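Local coordinates for protein meso-diaminopimelate dehydrogenase (Clostridium tetani, PDB 3WGY) that belongs to the dehydrogenases that reversibly deaminate meso-diaminopimelate at its D-centre with NADP, and here binds 4-methyl-2-oxovalerate, at residues S120-R132 / F269-V283. The protein carries 6 engineered substitutions. Residues are numbered along the deposited sequence; the frame is centred on the assembly and turned at random.
Sequences STGWDPGLFSLNR and FNLNLESSAEFTSSV. Engineered in segment 269-283: Ser276 (natural residue Asn).
Leu273 CD1 sits over one face of the Trp123 indole, a CH-pi contact 4.0 Å from the centroid of the five-membered ring, while the hydroxyls of Ser276 (engineered) and Thr280 lie at the pyrrole edge. There Trp123 NE1 gives Ser276 OG a weak, bent hydrogen bond (3.3 Å, 138°), and Trp123 CD1 comes within 3.4 Å of Thr280 OG1. The indole is directed there by chi1 of 54°, which sets CG between the backbone N and the carbonyl carbon. Phe279 presents its edge to Leu127 CD1 (3.7 Å from CZ) and to Trp123 CB; Leu273 CD2 covers one of its faces. Phe128 and Phe269 meet at their rims, and the Asn131 amide lies over a face of Phe269. Leu271 CD1 lies against both Trp123 CB, at 3.4 Å, and Phe128 CE1. Val283 CG1 packs on Gly122, the N-cap residue, 3.6 Å from Gly122 N, and beside the buried hydroxyl of Thr121. The Trp123 side chain is about 10 Å from the bound 2-oxo-4-methylpentanoic acid. Helix 123-132, which follows strand 116-118 of the parallel, Rossmann-type sheet, runs nearly antiparallel to strand 269-273 (154°) and so joins that sheet to the antiparallel one; helix 276-283 crosses its start obliquely. Strand 249-258 flanks strand 264-273; on the other side a strand of the second subunit continues the sheet.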
loop_
_atom_site.group_PDB
_atom_site.type_symbol
_atom_site.label_atom_id
_atom_site.label_comp_id
_atom_site.label_asym_id
_atom_site.label_seq_id
_atom_site.Cartn_x
_atom_site.Cartn_y
_atom_site.Cartn_z
ATOM N N SER B 120 9.947 14.299 3.808
ATOM C CA SER B 120 8.523 14.120 3.587
ATOM C C SER B 120 7.896 12.748 3.829
ATOM O O SER B 120 7.141 12.249 2.987
ATOM C CB SER B 120 8.179 14.585 2.170
ATOM O OG SER B 120 8.574 15.934 1.960
ATOM N N THR B 121 8.195 12.130 4.965
ATOM C CA THR B 121 7.577 10.847 5.275
ATOM C C THR B 121 6.463 11.114 6.299
ATOM O O THR B 121 6.369 12.215 6.847
ATOM C CB THR B 121 8.608 9.820 5.816
ATOM O OG1 THR B 121 7.985 8.531 5.915
ATOM C CG2 THR B 121 9.130 10.233 7.166
ATOM N N GLY B 122 5.622 10.113 6.539
ATOM C CA GLY B 122 4.500 10.254 7.458
ATOM C C GLY B 122 3.318 9.628 6.735
ATOM O O GLY B 122 3.541 8.741 5.900
ATOM N N TRP B 123 2.081 10.041 7.020
ATOM C CA TRP B 123 0.974 9.437 6.286
ATOM C C TRP B 123 0.648 10.232 5.024
ATOM O O TRP B 123 0.278 9.652 4.011
ATOM C CB TRP B 123 -0.276 9.185 7.167
ATOM C CG TRP B 123 -0.871 10.320 7.969
ATOM C CD1 TRP B 123 -0.381 10.860 9.127
ATOM C CD2 TRP B 123 -2.138 10.961 7.734
ATOM N NE1 TRP B 123 -1.269 11.786 9.631
ATOM C CE2 TRP B 123 -2.353 11.869 8.797
ATOM C CE3 TRP B 123 -3.111 10.853 6.731
ATOM C CZ2 TRP B 123 -3.503 12.666 8.886
ATOM C CZ3 TRP B 123 -4.257 11.647 6.823
ATOM C CH2 TRP B 123 -4.441 12.539 7.892
ATOM N N ASP B 124 0.789 11.555 5.081
ATOM C CA ASP B 124 0.606 12.389 3.889
ATOM C C ASP B 124 1.239 13.749 4.113
ATOM O O ASP B 124 0.684 14.597 4.813
ATOM C CB ASP B 124 -0.863 12.574 3.502
ATOM C CG ASP B 124 -1.023 13.063 2.057
ATOM O OD1 ASP B 124 0.012 13.309 1.393
ATOM O OD2 ASP B 124 -2.174 13.199 1.580
ATOM N N PRO B 125 2.410 13.981 3.501
ATOM C CA PRO B 125 3.118 13.027 2.633
ATOM C C PRO B 125 3.594 11.757 3.344
ATOM O O PRO B 125 3.720 11.717 4.571
ATOM C CB PRO B 125 4.282 13.859 2.100
ATOM C CG PRO B 125 4.615 14.717 3.286
ATOM C CD PRO B 125 3.239 15.178 3.738
ATOM N N GLY B 126 3.860 10.725 2.551
ATOM C CA GLY B 126 4.315 9.465 3.104
ATOM C C GLY B 126 3.526 8.301 2.542
ATOM O O GLY B 126 3.601 8.008 1.348
ATOM N N LEU B 127 2.749 7.640 3.397
ATOM C CA LEU B 127 1.970 6.492 2.947
ATOM C C LEU B 127 0.971 6.844 1.845
ATOM O O LEU B 127 0.810 6.088 0.889
ATOM C CB LEU B 127 1.255 5.843 4.131
ATOM C CG LEU B 127 2.188 5.499 5.297
ATOM C CD1 LEU B 127 1.408 4.744 6.358
ATOM C CD2 LEU B 127 3.355 4.658 4.800
ATOM N N PHE B 128 0.298 7.982 1.963
ATOM C CA PHE B 128 -0.659 8.348 0.931
ATOM C C PHE B 128 0.036 8.558 -0.405
ATOM O O PHE B 128 -0.490 8.183 -1.452
ATOM C CB PHE B 128 -1.439 9.602 1.343
ATOM C CG PHE B 128 -2.576 9.323 2.289
ATOM C CD1 PHE B 128 -2.711 8.079 2.891
ATOM C CD2 PHE B 128 -3.501 10.309 2.590
ATOM C CE1 PHE B 128 -3.756 7.828 3.781
ATOM C CE2 PHE B 128 -4.551 10.065 3.479
ATOM C CZ PHE B 128 -4.678 8.828 4.073
ATOM N N SER B 129 1.231 9.144 -0.357
ATOM C CA SER B 129 2.025 9.402 -1.549
ATOM C C SER B 129 2.334 8.086 -2.256
ATOM O O SER B 129 2.177 7.972 -3.466
ATOM C CB SER B 129 3.346 10.087 -1.170
ATOM O OG SER B 129 3.124 11.157 -0.269
ATOM N N LEU B 130 2.780 7.097 -1.486
ATOM C CA LEU B 130 3.121 5.793 -2.044
ATOM C C LEU B 130 1.920 5.169 -2.733
ATOM O O LEU B 130 2.050 4.571 -3.803
ATOM C CB LEU B 130 3.603 4.844 -0.943
ATOM C CG LEU B 130 5.009 5.064 -0.384
ATOM C CD1 LEU B 130 5.141 4.386 0.978
ATOM C CD2 LEU B 130 6.044 4.517 -1.397
ATOM N N ASN B 131 0.750 5.300 -2.114
ATOM C CA ASN B 131 -0.440 4.713 -2.689
ATOM C C ASN B 131 -0.980 5.442 -3.900
ATOM O O ASN B 131 -1.606 4.815 -4.754
ATOM C CB ASN B 131 -1.519 4.517 -1.620
ATOM C CG ASN B 131 -1.240 3.292 -0.761
ATOM O OD1 ASN B 131 -0.540 3.365 0.249
ATOM N ND2 ASN B 131 -1.752 2.156 -1.186
ATOM N N ARG B 132 -0.754 6.752 -3.992
ATOM C CA ARG B 132 -1.201 7.473 -5.190
ATOM C C ARG B 132 -0.312 6.932 -6.315
ATOM O O ARG B 132 -0.782 6.601 -7.400
ATOM C CB ARG B 132 -0.972 8.985 -5.062
ATOM C CG ARG B 132 -1.784 9.687 -3.987
ATOM C CD ARG B 132 -1.446 11.184 -3.950
ATOM N NE ARG B 132 -1.876 11.792 -2.697
ATOM C CZ ARG B 132 -1.058 12.181 -1.725
ATOM N NH1 ARG B 132 0.255 12.046 -1.837
ATOM N NH2 ARG B 132 -1.564 12.690 -0.623
ATOM N N PHE B 269 -6.683 2.702 -0.321
ATOM C CA PHE B 269 -5.837 2.653 0.861
ATOM C C PHE B 269 -6.456 3.704 1.768
ATOM O O PHE B 269 -6.790 4.798 1.308
ATOM C CB PHE B 269 -4.392 3.052 0.549
ATOM C CG PHE B 269 -3.492 3.063 1.760
ATOM C CD1 PHE B 269 -2.952 1.879 2.259
ATOM C CD2 PHE B 269 -3.206 4.254 2.414
ATOM C CE1 PHE B 269 -2.134 1.888 3.401
ATOM C CE2 PHE B 269 -2.396 4.275 3.550
ATOM C CZ PHE B 269 -1.857 3.086 4.043
ATOM N N ASN B 270 -6.641 3.385 3.039
ATOM C CA ASN B 270 -7.206 4.374 3.943
ATOM C C ASN B 270 -6.681 4.171 5.349
ATOM O O ASN B 270 -6.202 3.091 5.693
ATOM C CB ASN B 270 -8.747 4.347 3.908
ATOM C CG ASN B 270 -9.328 3.085 4.496
ATOM O OD1 ASN B 270 -9.035 2.730 5.632
ATOM N ND2 ASN B 270 -10.172 2.409 3.731
ATOM N N LEU B 271 -6.752 5.229 6.143
ATOM C CA LEU B 271 -6.276 5.208 7.512
ATOM C C LEU B 271 -7.346 5.744 8.461
ATOM O O LEU B 271 -8.058 6.696 8.138
ATOM C CB LEU B 271 -5.014 6.081 7.642
ATOM C CG LEU B 271 -3.771 5.714 6.822
ATOM C CD1 LEU B 271 -2.806 6.892 6.814
ATOM C CD2 LEU B 271 -3.097 4.470 7.400
ATOM N N ASN B 272 -7.442 5.135 9.637
ATOM C CA ASN B 272 -8.383 5.567 10.665
ATOM C C ASN B 272 -7.516 5.697 11.913
ATOM O O ASN B 272 -7.226 4.705 12.584
ATOM C CB ASN B 272 -9.470 4.515 10.869
ATOM C CG ASN B 272 -10.544 4.966 11.849
ATOM O OD1 ASN B 272 -10.388 5.969 12.553
ATOM N ND2 ASN B 272 -11.636 4.219 11.904
ATOM N N LEU B 273 -7.108 6.922 12.228
ATOM C CA LEU B 273 -6.202 7.152 13.350
ATOM C C LEU B 273 -6.784 7.865 14.560
ATOM O O LEU B 273 -7.122 9.045 14.491
ATOM C CB LEU B 273 -4.986 7.943 12.851
ATOM C CG LEU B 273 -4.459 7.554 11.459
ATOM C CD1 LEU B 273 -3.467 8.607 10.963
ATOM C CD2 LEU B 273 -3.823 6.177 11.513
ATOM N N GLU B 274 -6.876 7.160 15.681
ATOM C CA GLU B 274 -7.398 7.775 16.897
ATOM C C GLU B 274 -6.394 8.837 17.349
ATOM O O GLU B 274 -6.758 9.842 17.960
ATOM C CB GLU B 274 -7.583 6.721 17.995
ATOM C CG GLU B 274 -8.339 7.221 19.219
ATOM C CD GLU B 274 -8.363 6.202 20.356
ATOM O OE1 GLU B 274 -8.609 5.010 20.082
ATOM O OE2 GLU B 274 -8.144 6.598 21.525
ATOM N N SER B 275 -5.128 8.607 17.025
ATOM C CA SER B 275 -4.057 9.524 17.379
ATOM C C SER B 275 -3.158 9.783 16.171
ATOM O O SER B 275 -2.210 9.035 15.909
ATOM C CB SER B 275 -3.235 8.943 18.527
ATOM O OG SER B 275 -2.201 9.827 18.908
ATOM N N SER B 276 -3.464 10.853 15.442
ATOM C CA SER B 276 -2.710 11.220 14.261
ATOM C C SER B 276 -1.217 11.350 14.522
ATOM O O SER B 276 -0.406 10.771 13.808
ATOM C CB SER B 276 -3.231 12.543 13.692
ATOM O OG SER B 276 -2.485 12.910 12.542
ATOM N N ALA B 277 -0.860 12.108 15.550
ATOM C CA ALA B 277 0.545 12.336 15.883
ATOM C C ALA B 277 1.338 11.071 16.190
ATOM O O ALA B 277 2.483 10.927 15.753
ATOM C CB ALA B 277 0.647 13.309 17.052
ATOM N N GLU B 278 0.748 10.154 16.944
ATOM C CA GLU B 278 1.452 8.924 17.273
ATOM C C GLU B 278 1.613 8.017 16.053
ATOM O O GLU B 278 2.534 7.194 15.992
ATOM C CB GLU B 278 0.723 8.179 18.385
ATOM C CG GLU B 278 0.604 8.989 19.661
ATOM C CD GLU B 278 0.429 8.110 20.876
ATOM O OE1 GLU B 278 -0.533 7.311 20.913
ATOM O OE2 GLU B 278 1.269 8.214 21.791
ATOM N N PHE B 279 0.725 8.164 15.078
ATOM C CA PHE B 279 0.830 7.340 13.889
ATOM C C PHE B 279 1.971 7.886 13.051
ATOM O O PHE B 279 2.808 7.135 12.561
ATOM C CB PHE B 279 -0.456 7.364 13.078
ATOM C CG PHE B 279 -0.408 6.471 11.875
ATOM C CD1 PHE B 279 -0.539 5.090 12.013
ATOM C CD2 PHE B 279 -0.183 6.998 10.614
ATOM C CE1 PHE B 279 -0.448 4.246 10.902
ATOM C CE2 PHE B 279 -0.086 6.165 9.494
ATOM C CZ PHE B 279 -0.220 4.787 9.642
ATOM N N THR B 280 1.998 9.202 12.889
ATOM C CA THR B 280 3.067 9.848 12.139
ATOM C C THR B 280 4.400 9.438 12.764
ATOM O O THR B 280 5.366 9.143 12.063
ATOM C CB THR B 280 2.951 11.378 12.214
ATOM O OG1 THR B 280 1.703 11.782 11.644
ATOM C CG2 THR B 280 4.100 12.033 11.452
ATOM N N SER B 281 4.434 9.420 14.089
ATOM C CA SER B 281 5.634 9.033 14.826
ATOM C C SER B 281 6.054 7.593 14.539
ATOM O O SER B 281 7.247 7.304 14.399
ATOM C CB SER B 281 5.405 9.204 16.326
ATOM O OG SER B 281 5.270 10.568 16.660
ATOM N N SER B 282 5.082 6.687 14.466
ATOM C CA SER B 282 5.385 5.286 14.185
ATOM C C SER B 282 5.974 5.169 12.793
ATOM O O SER B 282 6.900 4.391 12.560
ATOM C CB SER B 282 4.124 4.421 14.263
ATOM O OG SER B 282 3.679 4.309 15.592
ATOM N N VAL B 283 5.421 5.940 11.863
ATOM C CA VAL B 283 5.905 5.919 10.502
ATOM C C VAL B 283 7.339 6.437 10.506
ATOM O O VAL B 283 8.228 5.846 9.882
ATOM C CB VAL B 283 5.034 6.813 9.576
ATOM C CG1 VAL B 283 5.669 6.901 8.198
ATOM C CG2 VAL B 283 3.610 6.235 9.484
#